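PDB 7DRY: CMP/dCMP-type deaminase domain-containing protein from Aspergillus oryzae RIB40, which probably catalyses a zinc-dependent deamination step of riboflavin biosynthesis, as a Rib2-type enzyme with the cytidine deaminase fold. Local coordinates for residues 25-30 with 171-176; 95-100 with 128-133. All coordinates share one frame; numbering follows the deposited sequence.

Contact 1 joins the chain leading into strand 29-36 to the turn after helix 164-171, while contact 2 pairs strands 91-97 and 127-132 near the middle of the molecule. Their centres lie 16 Å apart, and along the chain contact 2 is nested within the loop that contact 1 closes. They meet in one sheet, where strands 29-36 and 91-97 are neighbours: Gly29 O lies 3.2 Å from Thr98 N, a probable hydrogen bond, and Val28 CG1 packs 3.4 Å from Val97 CG2. Both contacts come near the metal site of His61, Cys102 and Cys112, with the side chains of Phe26 and Val97 each about 8 Å from the zinc ion.

Contact 1: residues 25-30 with 171-176; sequences NFRVGA and AVAGHE
Asn25, Phe26 and Arg27 form a buried contact of one backbone hydrogen bond, one from a histidine side chain, and aromatic packing with Ala171 to His175, joining the run-in to strand 29-36 to the turn between the two C-terminal helices. Arg27 N donates to Ala171 O over 2.9 Å, almost straight at 171° and in the carbonyl plane, on a lone pair. The acceptor belongs to the last turn of helix 164-171, where carbonyls commonly look beyond the helix for partners. A water lies 2.9 Å from the same Ala171 O; it accepts from Gly174 N and also reaches Asn25 OD1.

Val172 to His175 make a type I beta turn, which brings the His175 ring back to residues 25-30. There NE2 donates to Asn25 O over 2.6 Å, tilted from the ring plane. ND1 is bonded to Glu181, so a protonated, positively charged imidazole is plausible. In this deaminase of the CDA fold, the contact joins the loop between helices 164-171 and 178-187 to the lead-in of strand 29-36 of the central sheet.

The histidine serves also as an aromatic: its edge meets the face of Phe26 in a T-shaped pair, planes at 89° and CE1 3.7 Å from Phe26 CZ. Phe26 CG lies anti to its carbonyl carbon (chi1 -76°), which sets the ring beside Val172, whose CG1 touches CE2 at 3.7 Å; Phe140 adds another edge-to-face partner. Arg27 suits its place through length and polarity. Its chain passes Ala171 and bends at chi3, bringing NH1 within 3.3 Å of Ala173 CB, while NE and NH1 bond to the carbonyls of Ser19 and Val170.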
ATOM      1  N   ASN A  25      -4.743 -14.961  -3.472  1.00 20.89           N
ATOM      2  CA  ASN A  25      -4.282 -13.582  -3.480  1.00 19.15           C
ATOM      3  C   ASN A  25      -5.095 -12.731  -2.509  1.00 17.28           C
ATOM      4  O   ASN A  25      -6.111 -13.157  -1.955  1.00 18.54           O
ATOM      5  CB  ASN A  25      -4.246 -12.997  -4.900  1.00 21.27           C
ATOM      6  CG  ASN A  25      -5.627 -12.701  -5.466  1.00 18.45           C
ATOM      7  OD1 ASN A  25      -6.651 -13.131  -4.926  1.00 19.35           O
ATOM      8  ND2 ASN A  25      -5.659 -11.969  -6.580  1.00 19.93           N
ATOM      9  N   PHE A  26      -4.593 -11.531  -2.262  1.00 15.92           N
ATOM     10  CA  PHE A  26      -5.266 -10.549  -1.422  1.00 14.32           C
ATOM     11  C   PHE A  26      -5.418  -9.298  -2.266  1.00 13.75           C
ATOM     12  O   PHE A  26      -4.424  -8.653  -2.613  1.00 13.08           O
ATOM     13  CB  PHE A  26      -4.457 -10.283  -0.151  1.00 14.48           C
ATOM     14  CG  PHE A  26      -4.571 -11.382   0.868  1.00 15.88           C
ATOM     15  CD1 PHE A  26      -3.862 -12.564   0.719  1.00 17.62           C
ATOM     16  CD2 PHE A  26      -5.405 -11.239   1.962  1.00 15.73           C
ATOM     17  CE1 PHE A  26      -3.981 -13.592   1.655  1.00 19.07           C
ATOM     18  CE2 PHE A  26      -5.531 -12.256   2.903  1.00 17.32           C
ATOM     19  CZ  PHE A  26      -4.817 -13.430   2.750  1.00 18.93           C
ATOM     20  N   ARG A  27      -6.660  -8.981  -2.612  1.00 12.30           N
ATOM     21  CA  ARG A  27      -6.966  -7.910  -3.552  1.00 11.11           C
ATOM     22  C   ARG A  27      -6.913  -6.575  -2.826  1.00 10.73           C
ATOM     23  O   ARG A  27      -7.779  -6.279  -1.995  1.00 11.23           O
ATOM     24  CB  ARG A  27      -8.336  -8.151  -4.170  1.00 11.69           C
ATOM     25  CG  ARG A  27      -8.371  -9.438  -4.963  1.00 13.21           C
ATOM     26  CD  ARG A  27      -9.787  -9.863  -5.222  1.00 13.97           C
ATOM     27  NE  ARG A  27     -10.406  -9.117  -6.312  1.00 15.41           N
ATOM     28  CZ  ARG A  27     -11.599  -8.524  -6.234  1.00 17.05           C
ATOM     29  NH1 ARG A  27     -12.294  -8.546  -5.101  1.00 14.12           N
ATOM     30  NH2 ARG A  27     -12.097  -7.924  -7.298  1.00 13.52           N
ATOM     31  N   VAL A  28      -5.890  -5.782  -3.144  1.00  9.41           N
ATOM     32  CA  VAL A  28      -5.546  -4.567  -2.424  1.00 10.10           C
ATOM     33  C   VAL A  28      -5.308  -3.469  -3.455  1.00 10.18           C
ATOM     34  O   VAL A  28      -4.939  -3.742  -4.601  1.00 11.54           O
ATOM     35  CB  VAL A  28      -4.296  -4.828  -1.538  1.00  9.57           C
ATOM     36  CG1 VAL A  28      -3.784  -3.561  -0.864  1.00 10.38           C
ATOM     37  CG2 VAL A  28      -4.604  -5.871  -0.478  1.00 12.62           C
ATOM     38  N   GLY A  29      -5.556  -2.225  -3.049  1.00  9.23           N
ATOM     39  CA  GLY A  29      -5.272  -1.073  -3.888  1.00  9.43           C
ATOM     40  C   GLY A  29      -4.428  -0.069  -3.127  1.00  9.15           C
ATOM     41  O   GLY A  29      -4.509   0.038  -1.901  1.00 10.06           O
ATOM     42  N   ALA A  30      -3.612   0.673  -3.875  1.00  8.78           N
ATOM     43  CA  ALA A  30      -2.686   1.628  -3.283  1.00  8.82           C
ATOM     44  C   ALA A  30      -2.632   2.891  -4.127  1.00  9.94           C
ATOM     45  O   ALA A  30      -2.655   2.824  -5.362  1.00  9.38           O
ATOM     46  CB  ALA A  30      -1.270   1.047  -3.200  1.00  9.59           C
ATOM     47  N   ALA A 171     -10.717  -8.030  -0.375  1.00 12.09           N
ATOM     48  CA  ALA A 171      -9.386  -8.630  -0.398  1.00 12.45           C
ATOM     49  C   ALA A 171      -9.441 -10.136  -0.627  1.00 13.90           C
ATOM     50  O   ALA A 171      -8.646 -10.680  -1.404  1.00 13.76           O
ATOM     51  CB  ALA A 171      -8.655  -8.329   0.905  1.00 13.48           C
ATOM     52  N   VAL A 172     -10.342 -10.837   0.060  1.00 14.45           N
ATOM     53  CA  VAL A 172     -10.355 -12.302   0.034  1.00 14.71           C
ATOM     54  C   VAL A 172     -11.474 -12.860  -0.853  1.00 15.31           C
ATOM     55  O   VAL A 172     -11.872 -14.019  -0.688  1.00 16.85           O
ATOM     56  CB  VAL A 172     -10.368 -12.920   1.442  1.00 15.76           C
ATOM     57  CG1 VAL A 172      -9.179 -12.419   2.256  1.00 18.68           C
ATOM     58  CG2 VAL A 172     -11.685 -12.626   2.148  1.00 20.27           C
ATOM     59  N   ALA A 173     -11.962 -12.069  -1.808  1.00 15.19           N
ATOM     60  CA  ALA A 173     -13.098 -12.462  -2.640  1.00 16.50           C
ATOM     61  C   ALA A 173     -12.879 -13.791  -3.349  1.00 18.42           C
ATOM     62  O   ALA A 173     -13.842 -14.525  -3.598  1.00 22.32           O
ATOM     63  CB  ALA A 173     -13.334 -11.381  -3.694  1.00 18.82           C
ATOM     64  N   GLY A 174     -11.639 -14.105  -3.710  1.00 18.97           N
ATOM     65  CA  GLY A 174     -11.377 -15.337  -4.421  1.00 21.10           C
ATOM     66  C   GLY A 174     -11.171 -16.562  -3.560  1.00 23.97           C
ATOM     67  O   GLY A 174     -10.970 -17.657  -4.098  1.00 26.76           O
ATOM     68  N   HIS A 175     -11.231 -16.419  -2.238  1.00 21.68           N
ATOM     69  CA  HIS A 175     -10.911 -17.514  -1.333  1.00 22.47           C
ATOM     70  C   HIS A 175     -12.110 -18.420  -1.102  1.00 24.58           C
ATOM     71  O   HIS A 175     -13.261 -17.980  -1.120  1.00 23.76           O
ATOM     72  CB  HIS A 175     -10.451 -16.974   0.016  1.00 21.67           C
ATOM     73  CG  HIS A 175      -9.182 -16.189  -0.051  1.00 21.75           C
ATOM     74  ND1 HIS A 175      -8.456 -15.857   1.071  1.00 21.69           N
ATOM     75  CD2 HIS A 175      -8.511 -15.668  -1.105  1.00 23.65           C
ATOM     76  CE1 HIS A 175      -7.393 -15.156   0.711  1.00 22.03           C
ATOM     77  NE2 HIS A 175      -7.404 -15.025  -0.603  1.00 19.39           N
ATOM     78  N   GLU A 176     -11.806 -19.690  -0.826  1.00 26.99           N
ATOM     79  CA  GLU A 176     -12.835 -20.705  -0.623  1.00 29.73           C
ATOM     80  C   GLU A 176     -13.787 -20.331   0.507  1.00 34.98           C
ATOM     81  O   GLU A 176     -15.012 -20.361   0.338  1.00 40.34           O
ATOM     82  CB  GLU A 176     -12.166 -22.046  -0.333  1.00 34.44           C
ATOM     83  CG  GLU A 176     -11.431 -22.631  -1.521  1.00 45.65           C
ATOM     84  CD  GLU A 176     -12.296 -23.587  -2.313  1.00 58.27           C
ATOM     85  OE1 GLU A 176     -11.808 -24.137  -3.323  1.00 62.24           O
ATOM     86  OE2 GLU A 176     -13.465 -23.788  -1.922  1.00 63.26           O
TER
HETATM   87  O   HOH W   1      -9.094 -12.836  -3.321  1.00 17.81           O

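Contact 2: residues 95-100 with 128-133; sequences MYVTME and QKIYFG
Tyr96 and Tyr131 sit side by side on one face of a parallel strand pair, and the ring of Tyr96 can be followed outward along its neighbour. Its CB leaves the strand with CG anti to the carbonyl carbon (chi1 -69°), and Tyr131 has nearly the same torsion, so both rings run the same way. CD2 meets Tyr131 CB at 3.5 Å, CE2 reaches Tyr131 CG at 3.6 Å, and CZ comes to Tyr131 CD1. At the tip, OH lies over the rim of the Tyr131 face, 4.0 Å from CE1. The planes are only 13° apart but slid, leaving little overlap. Tyrosine suits this position because its ring packs on Tyr131 and stacks with Tyr8, while its hydroxyl is hydrogen-bonded to His5 and Arg35.

The pairing below the rings is regular: Met95 N donates to Lys129 O, Tyr131 N to Met95 O at 2.9 Å, and Val97 N to Tyr131 O. Strands 91-97 and 127-132 are the two strands of a beta-alpha-beta crossover through helix 112-117, and the connection carries the zinc ligands Cys102 and Cys112. This is part of the mixed sheet of the CDA fold, ordered 2-1-3-4-5.

On the other face, apolar side chains pack: Ile130 CD1 touches Met95 CB at 3.8 Å, and the branched Val97 places CG1 on Ile130 CG2. Beyond the strand, the chain turns at Thr98 and Met99, and Gly133 N donates to Thr98 O from above the carbonyl plane. Phe132 CG stands between its backbone N and carbonyl carbon (chi1 53°), placing the ring beneath Glu100 in a CH-pi contact, with Glu100 CA 3.9 Å from the Phe132 ring centroid. The carboxylate of Glu100 extends on to the backbone N of Cys147.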
ATOM      1  N   MET A  95       1.570   7.136   1.120  1.00  9.24           N
ATOM      2  CA  MET A  95       0.897   6.045   0.431  1.00  9.39           C
ATOM      3  C   MET A  95      -0.319   5.588   1.219  1.00 11.00           C
ATOM      4  O   MET A  95      -0.220   5.292   2.416  1.00 12.43           O
ATOM      5  CB  MET A  95       1.839   4.869   0.172  1.00 11.16           C
ATOM      6  CG  MET A  95       1.177   3.793  -0.687  1.00 11.77           C
ATOM      7  SD  MET A  95       2.208   2.350  -1.001  1.00 13.98           S
ATOM      8  CE  MET A  95       3.221   2.971  -2.349  1.00 13.43           C
ATOM      9  N   TYR A  96      -1.468   5.563   0.548  1.00  9.55           N
ATOM     10  CA  TYR A  96      -2.669   4.924   1.062  1.00 10.57           C
ATOM     11  C   TYR A  96      -2.749   3.515   0.492  1.00 10.21           C
ATOM     12  O   TYR A  96      -2.431   3.284  -0.678  1.00  9.39           O
ATOM     13  CB  TYR A  96      -3.910   5.702   0.626  1.00  9.81           C
ATOM     14  CG  TYR A  96      -4.046   7.050   1.282  1.00  9.22           C
ATOM     15  CD1 TYR A  96      -3.459   8.192   0.718  1.00 10.02           C
ATOM     16  CD2 TYR A  96      -4.767   7.199   2.463  1.00 10.26           C
ATOM     17  CE1 TYR A  96      -3.583   9.435   1.331  1.00 13.16           C
ATOM     18  CE2 TYR A  96      -4.890   8.435   3.084  1.00 11.00           C
ATOM     19  CZ  TYR A  96      -4.310   9.550   2.510  1.00 11.41           C
ATOM     20  OH  TYR A  96      -4.439  10.769   3.116  1.00 13.79           O
ATOM     21  N   VAL A  97      -3.150   2.564   1.326  1.00  9.94           N
ATOM     22  CA  VAL A  97      -3.274   1.179   0.886  1.00 10.67           C
ATOM     23  C   VAL A  97      -4.338   0.523   1.753  1.00 10.30           C
ATOM     24  O   VAL A  97      -4.442   0.835   2.938  1.00 11.40           O
ATOM     25  CB  VAL A  97      -1.898   0.475   0.947  1.00 15.30           C
ATOM     26  CG1 VAL A  97      -1.300   0.562   2.330  1.00 18.54           C
ATOM     27  CG2 VAL A  97      -1.979  -0.958   0.484  1.00 14.19           C
ATOM     28  N   THR A  98      -5.168  -0.345   1.160  1.00 10.14           N
ATOM     29  CA  THR A  98      -6.304  -0.832   1.944  1.00 10.65           C
ATOM     30  C   THR A  98      -5.838  -1.660   3.137  1.00 11.87           C
ATOM     31  O   THR A  98      -6.395  -1.535   4.230  1.00 12.32           O
ATOM     32  CB  THR A  98      -7.330  -1.591   1.094  1.00 11.10           C
ATOM     33  OG1 THR A  98      -6.710  -2.710   0.450  1.00 12.27           O
ATOM     34  CG2 THR A  98      -7.972  -0.675   0.058  1.00 11.00           C
ATOM     35  N   MET A  99      -4.815  -2.495   2.958  1.00 11.54           N
ATOM     36  CA  MET A  99      -4.317  -3.351   4.027  1.00 11.93           C
ATOM     37  C   MET A  99      -2.893  -2.962   4.410  1.00 14.83           C
ATOM     38  O   MET A  99      -2.163  -2.356   3.623  1.00 13.43           O
ATOM     39  CB  MET A  99      -4.365  -4.824   3.597  1.00 12.31           C
ATOM     40  CG  MET A  99      -5.769  -5.309   3.222  1.00 13.12           C
ATOM     41  SD  MET A  99      -5.871  -7.074   2.929  1.00 15.25           S
ATOM     42  CE  MET A  99      -5.756  -7.723   4.604  1.00 15.35           C
ATOM     43  N   GLU A 100      -2.515  -3.308   5.642  1.00 13.84           N
ATOM     44  CA  GLU A 100      -1.178  -3.033   6.151  1.00 15.49           C
ATOM     45  C   GLU A 100      -0.127  -3.584   5.184  1.00 14.13           C
ATOM     46  O   GLU A 100      -0.250  -4.729   4.738  1.00 14.56           O
ATOM     47  CB  GLU A 100      -1.020  -3.737   7.504  1.00 15.23           C
ATOM     48  CG  GLU A 100       0.369  -3.654   8.106  1.00 18.10           C
ATOM     49  CD  GLU A 100       0.525  -4.570   9.304  1.00 22.88           C
ATOM     50  OE1 GLU A 100      -0.449  -5.265   9.650  1.00 29.99           O
ATOM     51  OE2 GLU A 100       1.624  -4.610   9.893  1.00 22.34           O
ATOM     52  N   GLN A 128       7.094   8.983   3.255  1.00 11.96           N
ATOM     53  CA  GLN A 128       7.177   9.398   4.649  1.00 11.78           C
ATOM     54  C   GLN A 128       6.075   8.839   5.538  1.00 11.92           C
ATOM     55  O   GLN A 128       6.271   8.774   6.759  1.00 15.67           O
ATOM     56  CB  GLN A 128       7.195  10.932   4.760  1.00 12.51           C
ATOM     57  CG  GLN A 128       8.571  11.515   4.455  1.00 17.54           C
ATOM     58  CD  GLN A 128       8.599  13.031   4.440  1.00 16.93           C
ATOM     59  OE1 GLN A 128       8.905  13.634   3.414  1.00 19.53           O
ATOM     60  NE2 GLN A 128       8.293  13.655   5.582  1.00 20.10           N
ATOM     61  N   LYS A 129       4.938   8.433   4.975  1.00 12.53           N
ATOM     62  CA  LYS A 129       3.829   7.981   5.805  1.00 11.24           C
ATOM     63  C   LYS A 129       2.961   7.019   5.007  1.00 10.58           C
ATOM     64  O   LYS A 129       2.779   7.199   3.797  1.00 10.49           O
ATOM     65  CB  LYS A 129       2.994   9.171   6.303  1.00 14.40           C
ATOM     66  CG  LYS A 129       1.902   8.786   7.286  1.00 16.33           C
ATOM     67  CD  LYS A 129       1.333   9.995   8.023  1.00 17.40           C
ATOM     68  CE  LYS A 129       0.447   9.534   9.164  1.00 18.46           C
ATOM     69  NZ  LYS A 129       0.025  10.671  10.024  1.00 23.11           N
ATOM     70  N   ILE A 130       2.437   6.002   5.701  1.00 11.90           N
ATOM     71  CA  ILE A 130       1.485   5.030   5.159  1.00 11.79           C
ATOM     72  C   ILE A 130       0.183   5.148   5.941  1.00 12.23           C
ATOM     73  O   ILE A 130       0.193   5.153   7.176  1.00 13.68           O
ATOM     74  CB  ILE A 130       2.016   3.587   5.283  1.00 11.48           C
ATOM     75  CG1 ILE A 130       3.473   3.476   4.822  1.00 14.10           C
ATOM     76  CG2 ILE A 130       1.118   2.627   4.516  1.00 15.44           C
ATOM     77  CD1 ILE A 130       3.679   3.759   3.351  1.00 14.67           C
ATOM     78  N   TYR A 131      -0.936   5.225   5.226  1.00 11.29           N
ATOM     79  CA  TYR A 131      -2.261   5.099   5.819  1.00 11.01           C
ATOM     80  C   TYR A 131      -2.883   3.812   5.301  1.00 11.92           C
ATOM     81  O   TYR A 131      -2.805   3.530   4.107  1.00 11.50           O
ATOM     82  CB  TYR A 131      -3.166   6.242   5.369  1.00 11.39           C
ATOM     83  CG  TYR A 131      -2.836   7.597   5.949  1.00 11.57           C
ATOM     84  CD1 TYR A 131      -1.965   8.452   5.299  1.00 13.50           C
ATOM     85  CD2 TYR A 131      -3.408   8.026   7.137  1.00 15.91           C
ATOM     86  CE1 TYR A 131      -1.660   9.705   5.821  1.00 14.62           C
ATOM     87  CE2 TYR A 131      -3.116   9.290   7.663  1.00 18.73           C
ATOM     88  CZ  TYR A 131      -2.236  10.111   6.996  1.00 21.43           C
ATOM     89  OH  TYR A 131      -1.917  11.358   7.499  1.00 20.15           O
ATOM     90  N   PHE A 132      -3.504   3.031   6.191  1.00 11.84           N
ATOM     91  CA  PHE A 132      -4.183   1.810   5.764  1.00 11.21           C
ATOM     92  C   PHE A 132      -5.444   1.598   6.594  1.00 12.26           C
ATOM     93  O   PHE A 132      -5.636   2.236   7.632  1.00 13.51           O
ATOM     94  CB  PHE A 132      -3.246   0.593   5.778  1.00 12.23           C
ATOM     95  CG  PHE A 132      -2.533   0.384   7.080  1.00 13.47           C
ATOM     96  CD1 PHE A 132      -3.117  -0.374   8.075  1.00 17.99           C
ATOM     97  CD2 PHE A 132      -1.274   0.924   7.306  1.00 17.61           C
ATOM     98  CE1 PHE A 132      -2.471  -0.588   9.279  1.00 21.21           C
ATOM     99  CE2 PHE A 132      -0.624   0.713   8.509  1.00 18.16           C
ATOM    100  CZ  PHE A 132      -1.224  -0.043   9.493  1.00 20.36           C
ATOM    101  N   GLY A 133      -6.302   0.681   6.131  1.00 12.42           N
ATOM    102  CA  GLY A 133      -7.629   0.520   6.702  1.00 13.76           C
ATOM    103  C   GLY A 133      -7.842  -0.695   7.583  1.00 16.64           C
ATOM    104  O   GLY A 133      -8.825  -0.758   8.335  1.00 20.27           O
TER